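Local coordinates for protein transcriptional regulator (NtrC family) (Aquifex aeolicus, PDB 3DZD) that probably activates sigma54-dependent transcription as an NtrC-family AAA+ ATPase controlled by a receiver domain, captured here in an inactive, ADP-bound state, at residues G232-D235 / Q236-A240; F251-G255 / G256-I260. All blocks are in the same frame, centred on the assembly; numbering follows the deposited sequence.

Both contacts belong to the sigma-54 interaction domain and follow one another along the chain: contact 1 ends on the first turn of helix 236-248, after which the chain enters strand 250-251, where contact 2 begins. Their centres lie 19 Å apart and their nearest atoms about 6 Å apart, so they do not touch. Glu196 relates them indirectly, since it forms a salt bridge with Arg237 of contact 1 and also meets the side chain of Leu254 in contact 2. The bound ADP sits elsewhere in the ATPase, towards the lid domain. Contact 2 also reaches the second subunit through Gln258, whereas in contact 1 Glu233 has a long, weak ion pair with Lys324 of that subunit.

Contact 1 of 2, residues G232-D235 / Q236-A240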
loop_
_atom_site.group_PDB
_atom_site.type_symbol
_atom_site.label_atom_id
_atom_site.label_comp_id
_atom_site.label_asym_id
_atom_site.label_seq_id
_atom_site.Cartn_x
_atom_site.Cartn_y
_atom_site.Cartn_z
ATOM N N GLY A 232 -1.687 -4.777 26.687
ATOM C CA GLY A 232 -2.228 -5.074 28.006
ATOM C C GLY A 232 -3.724 -5.377 28.027
ATOM O O GLY A 232 -4.233 -5.946 28.991
ATOM N N GLU A 233 -4.431 -5.008 26.959
ATOM C CA GLU A 233 -5.877 -5.214 26.882
ATOM C C GLU A 233 -6.286 -6.548 26.275
ATOM O O GLU A 233 -7.462 -6.762 26.000
ATOM C CB GLU A 233 -6.538 -4.096 26.082
ATOM C CG GLU A 233 -6.360 -2.718 26.667
ATOM C CD GLU A 233 -6.957 -2.577 28.054
ATOM O OE1 GLU A 233 -7.649 -3.512 28.519
ATOM O OE2 GLU A 233 -6.734 -1.516 28.679
ATOM N N LEU A 234 -5.326 -7.440 26.059
ATOM C CA LEU A 234 -5.614 -8.737 25.453
ATOM C C LEU A 234 -6.181 -9.720 26.466
ATOM O O LEU A 234 -5.666 -9.827 27.582
ATOM C CB LEU A 234 -4.346 -9.346 24.843
ATOM C CG LEU A 234 -3.801 -8.800 23.530
ATOM C CD1 LEU A 234 -2.514 -9.525 23.172
ATOM C CD2 LEU A 234 -4.830 -8.942 22.426
ATOM N N ASP A 235 -7.218 -10.452 26.064
ATOM C CA ASP A 235 -7.753 -11.550 26.863
ATOM C C ASP A 235 -6.608 -12.440 27.319
ATOM O O ASP A 235 -5.623 -12.598 26.606
ATOM C CB ASP A 235 -8.732 -12.392 26.036
ATOM C CG ASP A 235 -9.944 -11.599 25.567
ATOM O OD1 ASP A 235 -9.997 -10.374 25.809
ATOM O OD2 ASP A 235 -10.847 -12.206 24.952
ATOM N N GLN A 236 -6.732 -13.032 28.499
ATOM C CA GLN A 236 -5.687 -13.930 28.968
ATOM C C GLN A 236 -5.712 -15.219 28.158
ATOM O O GLN A 236 -4.847 -16.085 28.305
ATOM C CB GLN A 236 -5.815 -14.207 30.465
ATOM C CG GLN A 236 -4.549 -14.792 31.073
ATOM C CD GLN A 236 -4.135 -14.085 32.347
ATOM O OE1 GLN A 236 -4.807 -13.155 32.798
ATOM N NE2 GLN A 236 -3.021 -14.514 32.929
ATOM N N ARG A 237 -6.711 -15.327 27.290
ATOM C CA ARG A 237 -6.804 -16.437 26.356
ATOM C C ARG A 237 -5.949 -16.147 25.131
ATOM O O ARG A 237 -5.188 -17.003 24.676
ATOM C CB ARG A 237 -8.261 -16.662 25.942
ATOM C CG ARG A 237 -8.449 -17.814 24.979
ATOM C CD ARG A 237 -9.829 -18.444 25.117
ATOM N NE ARG A 237 -9.867 -19.761 24.490
ATOM C CZ ARG A 237 -9.945 -19.943 23.178
ATOM N NH1 ARG A 237 -9.998 -18.892 22.370
ATOM N NH2 ARG A 237 -9.966 -21.168 22.673
ATOM N N VAL A 238 -6.089 -14.930 24.605
ATOM C CA VAL A 238 -5.277 -14.460 23.488
ATOM C C VAL A 238 -3.796 -14.408 23.878
ATOM O O VAL A 238 -2.938 -14.874 23.129
ATOM C CB VAL A 238 -5.723 -13.068 23.028
ATOM C CG1 VAL A 238 -5.071 -12.716 21.703
ATOM C CG2 VAL A 238 -7.235 -13.006 22.911
ATOM N N GLN A 239 -3.511 -13.849 25.057
ATOM C CA GLN A 239 -2.150 -13.772 25.579
ATOM C C GLN A 239 -1.467 -15.118 25.483
ATOM O O GLN A 239 -0.311 -15.213 25.074
ATOM C CB GLN A 239 -2.138 -13.306 27.039
ATOM C CG GLN A 239 -2.589 -11.865 27.225
ATOM C CD GLN A 239 -2.606 -11.427 28.677
ATOM O OE1 GLN A 239 -1.870 -11.953 29.506
ATOM N NE2 GLN A 239 -3.447 -10.448 28.986
ATOM N N ALA A 240 -2.182 -16.160 25.877
ATOM C CA ALA A 240 -1.623 -17.504 25.887
ATOM C C ALA A 240 -1.343 -17.976 24.463
ATOM O O ALA A 240 -0.269 -18.499 24.169
ATOM C CB ALA A 240 -2.571 -18.453 26.585
#
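Gln239 NE2 donates to Leu234 O at 2.7 Å, the shortest sound polar bond here, made by a side chain that reaches back along the chain to a carbonyl five residues earlier. The bond is moderately bent, with an N-H...O angle of 149°, and the donor stands clearly tilted from the carbonyl plane. The torsions explain the reach: Gln239 CG lies beside its own backbone N (chi1 -67°) and the chain is extended beyond it, which lays the amide alongside the incoming loop. On the way, CG passes 3.2 Å from Asp235 O. That oxygen receives Gln239 N at 2.9 Å in an almost straight bond (175°), an i to i+4 link of alpha-helical type. The loop after strand 225-229 is thereby tied to helix 236-248 by backbone and side chain of one residue.

Apolar groups add to the join. Leu234 CD2 meets Val238 CG1 at 3.9 Å, the two side chains crossing at about a right angle, and Leu234 CB lies 3.9 Å from Gln239 CG. The other branch of the valine, CG2, presses against Asp235 CB at 3.5 Å, so the two branches of Val238 touch two successive loop side chains, one each.

Beyond the two segments, Gln239 OE1 accepts from Arg284 N and NE2 has a weak second bond to Asn282 O. Shortening this side chain to an alanine removes the amide and would probably leave Leu234 O and Asn282 O without this donor and Arg284 N without this acceptor, while the backbone bond to Asp235 O could persist. The guanidinium of Arg237 turns away to a salt bridge with Glu196. With partners at both its oxygen and its nitrogen, the buried Gln239 amide is satisfied and fixed in orientation, joining the helix start to two separate loops.

Contact 2 of 2, residues F251-G255 / G256-I260; sequences FTRLG and GNQKI
Phe251 and Ile260 pair across the base of a short beta-hairpin, as an antiparallel hydrogen-bonded pair. Phe251 N donates to Ile260 O and Ile260 N to Phe251 O, both at 2.9 Å, with N-H...O angles of 150° and 154°. Their side chains share one face of the hairpin: Ile260 CB stands over a face of the phenyl ring, offset toward its rim, and lies 4.3 Å from Phe251 CE2. The ring takes this place because CG sits between the backbone N and the carbonyl carbon (chi1 76°).

On the same side, the tip of Ile260 lies over a face of the Arg253 guanidinium, CD1 being 3.5 Å from NH1. The extended arginine chain delivers that flat group to the methyl, and NH2 then forms a salt bridge with Glu219, with a long, weak ion pair to Asp72 of the second subunit.

By its position between helix 236-248 and strand 265-270, the hairpin probably corresponds to the pre-sensor 1 insertion (loop L2) of sigma54 activators. Consistent with this, Leu254 packs on Ala206 in the GAFTGA loop, which in relatives engages sigma54.

At the hairpin's tip, Leu254 and Gly255 occupy the corners of a type II turn, marked by a weak bond from Gly256 N to Arg253 O at 3.5 Å. Gly255 has a positive phi, at which a side chain would strike the preceding carbonyl. A water bridges the two arms, donating to Arg253 O at 2.7 Å and to Gly256 O at 3.0 Å, and also hydrogen-bonding Thr252 OG1. The methyl of that threonine, CG2, turns instead to Gln258 O at 3.5 Å. Gln258 NE2 extends to the second subunit, where it bonds Ser70 OG and Leu43 O.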
loop_
_atom_site.group_PDB
_atom_site.type_symbol
_atom_site.label_atom_id
_atom_site.label_comp_id
_atom_site.label_asym_id
_atom_site.label_seq_id
_atom_site.Cartn_x
_atom_site.Cartn_y
_atom_site.Cartn_z
ATOM N N PHE A 251 1.331 -20.928 13.594
ATOM C CA PHE A 251 -0.007 -20.887 14.167
ATOM C C PHE A 251 -1.024 -21.472 13.191
ATOM O O PHE A 251 -0.674 -21.913 12.097
ATOM C CB PHE A 251 -0.405 -19.452 14.520
ATOM C CG PHE A 251 -0.779 -18.623 13.333
ATOM C CD1 PHE A 251 -2.095 -18.555 12.907
ATOM C CD2 PHE A 251 0.185 -17.919 12.636
ATOM C CE1 PHE A 251 -2.444 -17.804 11.808
ATOM C CE2 PHE A 251 -0.156 -17.159 11.530
ATOM C CZ PHE A 251 -1.470 -17.097 11.117
ATOM N N THR A 252 -2.288 -21.466 13.589
ATOM C CA THR A 252 -3.357 -21.921 12.717
ATOM C C THR A 252 -4.489 -20.909 12.775
ATOM O O THR A 252 -4.606 -20.162 13.746
ATOM C CB THR A 252 -3.864 -23.301 13.147
ATOM O OG1 THR A 252 -4.263 -23.256 14.523
ATOM C CG2 THR A 252 -2.760 -24.335 12.990
ATOM N N ARG A 253 -5.308 -20.863 11.734
ATOM C CA ARG A 253 -6.441 -19.950 11.733
ATOM C C ARG A 253 -7.535 -20.441 12.676
ATOM O O ARG A 253 -7.464 -21.554 13.211
ATOM C CB ARG A 253 -6.998 -19.790 10.325
ATOM C CG ARG A 253 -6.037 -19.110 9.360
ATOM C CD ARG A 253 -6.749 -18.737 8.079
ATOM N NE ARG A 253 -5.920 -17.950 7.171
ATOM C CZ ARG A 253 -5.151 -18.472 6.222
ATOM N NH1 ARG A 253 -5.087 -19.790 6.064
ATOM N NH2 ARG A 253 -4.442 -17.677 5.431
ATOM N N LEU A 254 -8.534 -19.595 12.896
ATOM C CA LEU A 254 -9.727 -20.019 13.614
ATOM C C LEU A 254 -10.544 -20.904 12.686
ATOM O O LEU A 254 -11.047 -20.446 11.658
ATOM C CB LEU A 254 -10.564 -18.816 14.063
ATOM C CG LEU A 254 -9.938 -17.827 15.051
ATOM C CD1 LEU A 254 -10.985 -16.824 15.528
ATOM C CD2 LEU A 254 -9.281 -18.548 16.238
ATOM N N GLY A 255 -10.658 -22.177 13.042
ATOM C CA GLY A 255 -11.460 -23.107 12.271
ATOM C C GLY A 255 -10.639 -24.008 11.376
ATOM O O GLY A 255 -11.132 -25.026 10.895
ATOM N N GLY A 256 -9.382 -23.638 11.156
ATOM C CA GLY A 256 -8.502 -24.405 10.293
ATOM C C GLY A 256 -7.449 -25.190 11.046
ATOM O O GLY A 256 -7.210 -24.951 12.231
ATOM N N ASN A 257 -6.811 -26.126 10.351
ATOM C CA ASN A 257 -5.762 -26.944 10.949
ATOM C C ASN A 257 -4.439 -26.845 10.189
ATOM O O ASN A 257 -3.447 -27.475 10.561
ATOM C CB ASN A 257 -6.210 -28.405 11.035
ATOM C CG ASN A 257 -5.206 -29.282 11.761
ATOM O OD1 ASN A 257 -4.572 -28.854 12.730
ATOM N ND2 ASN A 257 -5.054 -30.517 11.295
ATOM N N GLN A 258 -4.429 -26.050 9.125
ATOM C CA GLN A 258 -3.230 -25.889 8.315
ATOM C C GLN A 258 -2.169 -25.087 9.064
ATOM O O GLN A 258 -2.422 -23.973 9.516
ATOM C CB GLN A 258 -3.573 -25.211 6.994
ATOM C CG GLN A 258 -2.624 -25.548 5.870
ATOM C CD GLN A 258 -2.890 -24.723 4.641
ATOM O OE1 GLN A 258 -3.685 -23.782 4.671
ATOM N NE2 GLN A 258 -2.223 -25.062 3.549
ATOM N N LYS A 259 -0.985 -25.669 9.202
ATOM C CA LYS A 259 0.106 -25.022 9.908
ATOM C C LYS A 259 0.652 -23.869 9.079
ATOM O O LYS A 259 0.981 -24.035 7.903
ATOM C CB LYS A 259 1.221 -26.024 10.174
ATOM C CG LYS A 259 2.097 -25.678 11.357
ATOM C CD LYS A 259 1.518 -26.246 12.647
ATOM C CE LYS A 259 2.524 -26.138 13.785
ATOM N NZ LYS A 259 3.887 -26.588 13.368
ATOM N N ILE A 260 0.747 -22.698 9.696
ATOM C CA ILE A 260 1.272 -21.528 9.011
ATOM C C ILE A 260 2.470 -20.950 9.749
ATOM O O ILE A 260 2.383 -20.615 10.929
ATOM C CB ILE A 260 0.215 -20.441 8.853
ATOM C CG1 ILE A 260 -1.088 -21.046 8.325
ATOM C CG2 ILE A 260 0.720 -19.354 7.916
ATOM C CD1 ILE A 260 -2.096 -20.017 7.860
HETATM O O HOH W 1 -7.162 -23.566 14.930
#